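Local coordinates for hydrazine synthase subunit alpha (Candidatus Kuenenia stuttgartiensis, PDB 5C2V), which forms the part of the hydrazine synthase complex that condenses hydroxylamine with ammonia to yield hydrazine, and carries two c-type haems, at residues Y508-S513 with L577-Y582. Numbering follows the deposited sequence.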
loop_
_atom_site.group_PDB
_atom_site.type_symbol
_atom_site.label_atom_id
_atom_site.label_comp_id
_atom_site.label_asym_id
_atom_site.label_seq_id
_atom_site.Cartn_x
_atom_site.Cartn_y
_atom_site.Cartn_z
ATOM N N TYR D 508 13.124 -29.784 -10.531
ATOM C CA TYR D 508 14.102 -28.738 -10.796
ATOM C C TYR D 508 14.637 -28.813 -12.218
ATOM O O TYR D 508 14.729 -29.895 -12.797
ATOM C CB TYR D 508 15.262 -28.827 -9.808
ATOM C CG TYR D 508 14.884 -28.569 -8.369
ATOM C CD1 TYR D 508 15.039 -27.308 -7.808
ATOM C CD2 TYR D 508 14.394 -29.590 -7.563
ATOM C CE1 TYR D 508 14.712 -27.069 -6.488
ATOM C CE2 TYR D 508 14.063 -29.360 -6.242
ATOM C CZ TYR D 508 14.221 -28.096 -5.711
ATOM O OH TYR D 508 13.891 -27.858 -4.397
ATOM N N GLN D 509 14.990 -27.661 -12.781
ATOM C CA GLN D 509 15.589 -27.638 -14.113
ATOM C C GLN D 509 16.747 -26.649 -14.183
ATOM O O GLN D 509 16.636 -25.529 -13.699
ATOM C CB GLN D 509 14.539 -27.291 -15.169
ATOM C CG GLN D 509 15.030 -27.471 -16.593
ATOM C CD GLN D 509 15.459 -28.895 -16.881
ATOM O OE1 GLN D 509 16.524 -29.132 -17.451
ATOM N NE2 GLN D 509 14.630 -29.854 -16.486
ATOM N N TYR D 510 17.855 -27.057 -14.793
ATOM C CA TYR D 510 19.036 -26.199 -14.847
ATOM C C TYR D 510 18.816 -24.978 -15.737
ATOM O O TYR D 510 17.935 -24.971 -16.597
ATOM C CB TYR D 510 20.260 -26.988 -15.329
ATOM C CG TYR D 510 20.153 -27.554 -16.731
ATOM C CD1 TYR D 510 20.535 -26.804 -17.837
ATOM C CD2 TYR D 510 19.692 -28.846 -16.945
ATOM C CE1 TYR D 510 20.446 -27.320 -19.118
ATOM C CE2 TYR D 510 19.601 -29.371 -18.222
ATOM C CZ TYR D 510 19.979 -28.604 -19.304
ATOM O OH TYR D 510 19.890 -29.121 -20.575
ATOM N N VAL D 511 19.621 -23.945 -15.510
ATOM C CA VAL D 511 19.546 -22.716 -16.291
ATOM C C VAL D 511 20.859 -22.474 -17.032
ATOM O O VAL D 511 21.939 -22.616 -16.459
ATOM C CB VAL D 511 19.222 -21.498 -15.395
ATOM C CG1 VAL D 511 19.315 -20.202 -16.186
ATOM C CG2 VAL D 511 17.841 -21.647 -14.781
ATOM N N GLU D 512 20.759 -22.113 -18.309
ATOM C CA GLU D 512 21.935 -21.861 -19.134
ATOM C C GLU D 512 22.693 -20.627 -18.658
ATOM O O GLU D 512 22.144 -19.786 -17.946
ATOM C CB GLU D 512 21.537 -21.697 -20.604
ATOM C CG GLU D 512 20.862 -22.916 -21.215
ATOM C CD GLU D 512 21.821 -24.069 -21.443
ATOM O OE1 GLU D 512 21.345 -25.199 -21.679
ATOM O OE2 GLU D 512 23.049 -23.846 -21.396
ATOM N N SER D 513 23.958 -20.531 -19.056
ATOM C CA SER D 513 24.834 -19.446 -18.624
ATOM C C SER D 513 24.330 -18.064 -19.039
ATOM O O SER D 513 24.717 -17.057 -18.448
ATOM C CB SER D 513 26.247 -19.662 -19.174
ATOM O OG SER D 513 26.266 -19.555 -20.587
ATOM N N LEU D 577 16.836 -22.416 -26.664
ATOM C CA LEU D 577 16.102 -22.618 -27.911
ATOM C C LEU D 577 16.572 -23.866 -28.652
ATOM O O LEU D 577 15.800 -24.497 -29.375
ATOM C CB LEU D 577 16.247 -21.389 -28.814
ATOM C CG LEU D 577 15.499 -21.401 -30.149
ATOM C CD1 LEU D 577 13.998 -21.510 -29.927
ATOM C CD2 LEU D 577 15.835 -20.160 -30.962
ATOM N N TYR D 578 17.838 -24.219 -28.465
ATOM C CA TYR D 578 18.422 -25.366 -29.149
ATOM C C TYR D 578 18.325 -26.641 -28.317
ATOM O O TYR D 578 18.673 -27.724 -28.786
ATOM C CB TYR D 578 19.879 -25.073 -29.511
ATOM C CG TYR D 578 20.032 -23.910 -30.465
ATOM C CD1 TYR D 578 20.101 -22.604 -29.997
ATOM C CD2 TYR D 578 20.091 -24.116 -31.837
ATOM C CE1 TYR D 578 20.231 -21.538 -30.868
ATOM C CE2 TYR D 578 20.222 -23.058 -32.715
ATOM C CZ TYR D 578 20.292 -21.771 -32.225
ATOM O OH TYR D 578 20.424 -20.715 -33.098
ATOM N N ASN D 579 17.855 -26.512 -27.082
ATOM C CA ASN D 579 17.622 -27.677 -26.234
ATOM C C ASN D 579 16.158 -28.111 -26.254
ATOM O O ASN D 579 15.774 -29.047 -25.551
ATOM C CB ASN D 579 18.064 -27.391 -24.797
ATOM C CG ASN D 579 18.351 -28.660 -24.009
ATOM O OD1 ASN D 579 18.523 -29.734 -24.583
ATOM N ND2 ASN D 579 18.408 -28.537 -22.686
ATOM N N TRP D 580 15.342 -27.440 -27.061
ATOM C CA TRP D 580 13.893 -27.624 -26.998
ATOM C C TRP D 580 13.388 -28.791 -27.856
ATOM O O TRP D 580 13.045 -29.846 -27.324
ATOM C CB TRP D 580 13.200 -26.329 -27.425
ATOM C CG TRP D 580 11.783 -26.194 -26.964
ATOM C CD1 TRP D 580 11.072 -27.082 -26.208
ATOM C CD2 TRP D 580 10.908 -25.090 -27.217
ATOM N NE1 TRP D 580 9.803 -26.601 -25.983
ATOM C CE2 TRP D 580 9.677 -25.379 -26.593
ATOM C CE3 TRP D 580 11.043 -23.887 -27.915
ATOM C CZ2 TRP D 580 8.592 -24.509 -26.647
ATOM C CZ3 TRP D 580 9.965 -23.025 -27.968
ATOM C CH2 TRP D 580 8.755 -23.339 -27.338
ATOM N N TRP D 581 13.325 -28.604 -29.174
ATOM C CA TRP D 581 13.023 -29.716 -30.072
ATOM C C TRP D 581 14.019 -29.754 -31.233
ATOM O O TRP D 581 13.905 -28.969 -32.176
ATOM C CB TRP D 581 11.582 -29.565 -30.584
ATOM C CG TRP D 581 11.135 -30.555 -31.620
ATOM C CD1 TRP D 581 11.592 -31.824 -31.796
ATOM C CD2 TRP D 581 10.130 -30.347 -32.624
ATOM N NE1 TRP D 581 10.938 -32.422 -32.848
ATOM C CE2 TRP D 581 10.037 -31.536 -33.373
ATOM C CE3 TRP D 581 9.300 -29.273 -32.959
ATOM C CZ2 TRP D 581 9.148 -31.681 -34.439
ATOM C CZ3 TRP D 581 8.421 -29.417 -34.021
ATOM C CH2 TRP D 581 8.353 -30.612 -34.745
ATOM N N TYR D 582 14.985 -30.670 -31.173
ATOM C CA TYR D 582 15.911 -30.882 -32.288
ATOM C C TYR D 582 15.702 -32.171 -33.100
ATOM O O TYR D 582 16.450 -32.426 -34.045
ATOM C CB TYR D 582 17.368 -30.807 -31.800
ATOM C CG TYR D 582 17.691 -31.521 -30.504
ATOM C CD1 TYR D 582 17.458 -30.914 -29.276
ATOM C CD2 TYR D 582 18.276 -32.780 -30.511
ATOM C CE1 TYR D 582 17.769 -31.554 -28.091
ATOM C CE2 TYR D 582 18.592 -33.428 -29.329
ATOM C CZ TYR D 582 18.334 -32.811 -28.124
ATOM O OH TYR D 582 18.646 -33.451 -26.946
#
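Y510 and N579 meet through a single polar link: the amide nitrogen ND2 of N579 donates to the phenol oxygen OH of Y510 over 2.6 Å. The N-H points well off the line to the oxygen, and the bond is weak, with an N-H...O angle of 118°. The two side chains reach toward each other from opposite directions, and the amide plane is turned 32° from the ring plane. N579 uses its nitrogen branch.

Van der Waals contact adds little: ND2 of N579 also lies 3.7 Å from Y510 CZ, coming obliquely to the phenol end of the ring, and the approach is concentrated at CZ and OH. Y510 CG sits between its backbone N and carbonyl carbon (chi1 62°), which lets the ring extend across to the asparagine.

A charged group lies beside the same ring. E512, two residues on in the loop that follows the strand, sets OE1 at the ring edge, in its plane, 3.4 Å from Y510 CE1, where the carboxylate would probably be drawn to the slightly positive ring hydrogens.

A second tie joins the same neighbourhoods, S513 OG being hydrogen-bonded to K575 NZ. On either side of N579 in sequence the loop meets the gamma subunit: Y578 OH is hydrogen-bonded to NE1 of W88 of the gamma chain, and W580 stacks on W85 of the same chain.

The contact thus joins an irregular loop, itself part of the interface with the gamma subunit, by one weak side-chain bond to the end of strand 503-510, an outermost strand of the antiparallel sheet in the middle domain that binds the pentacoordinated c-type haem.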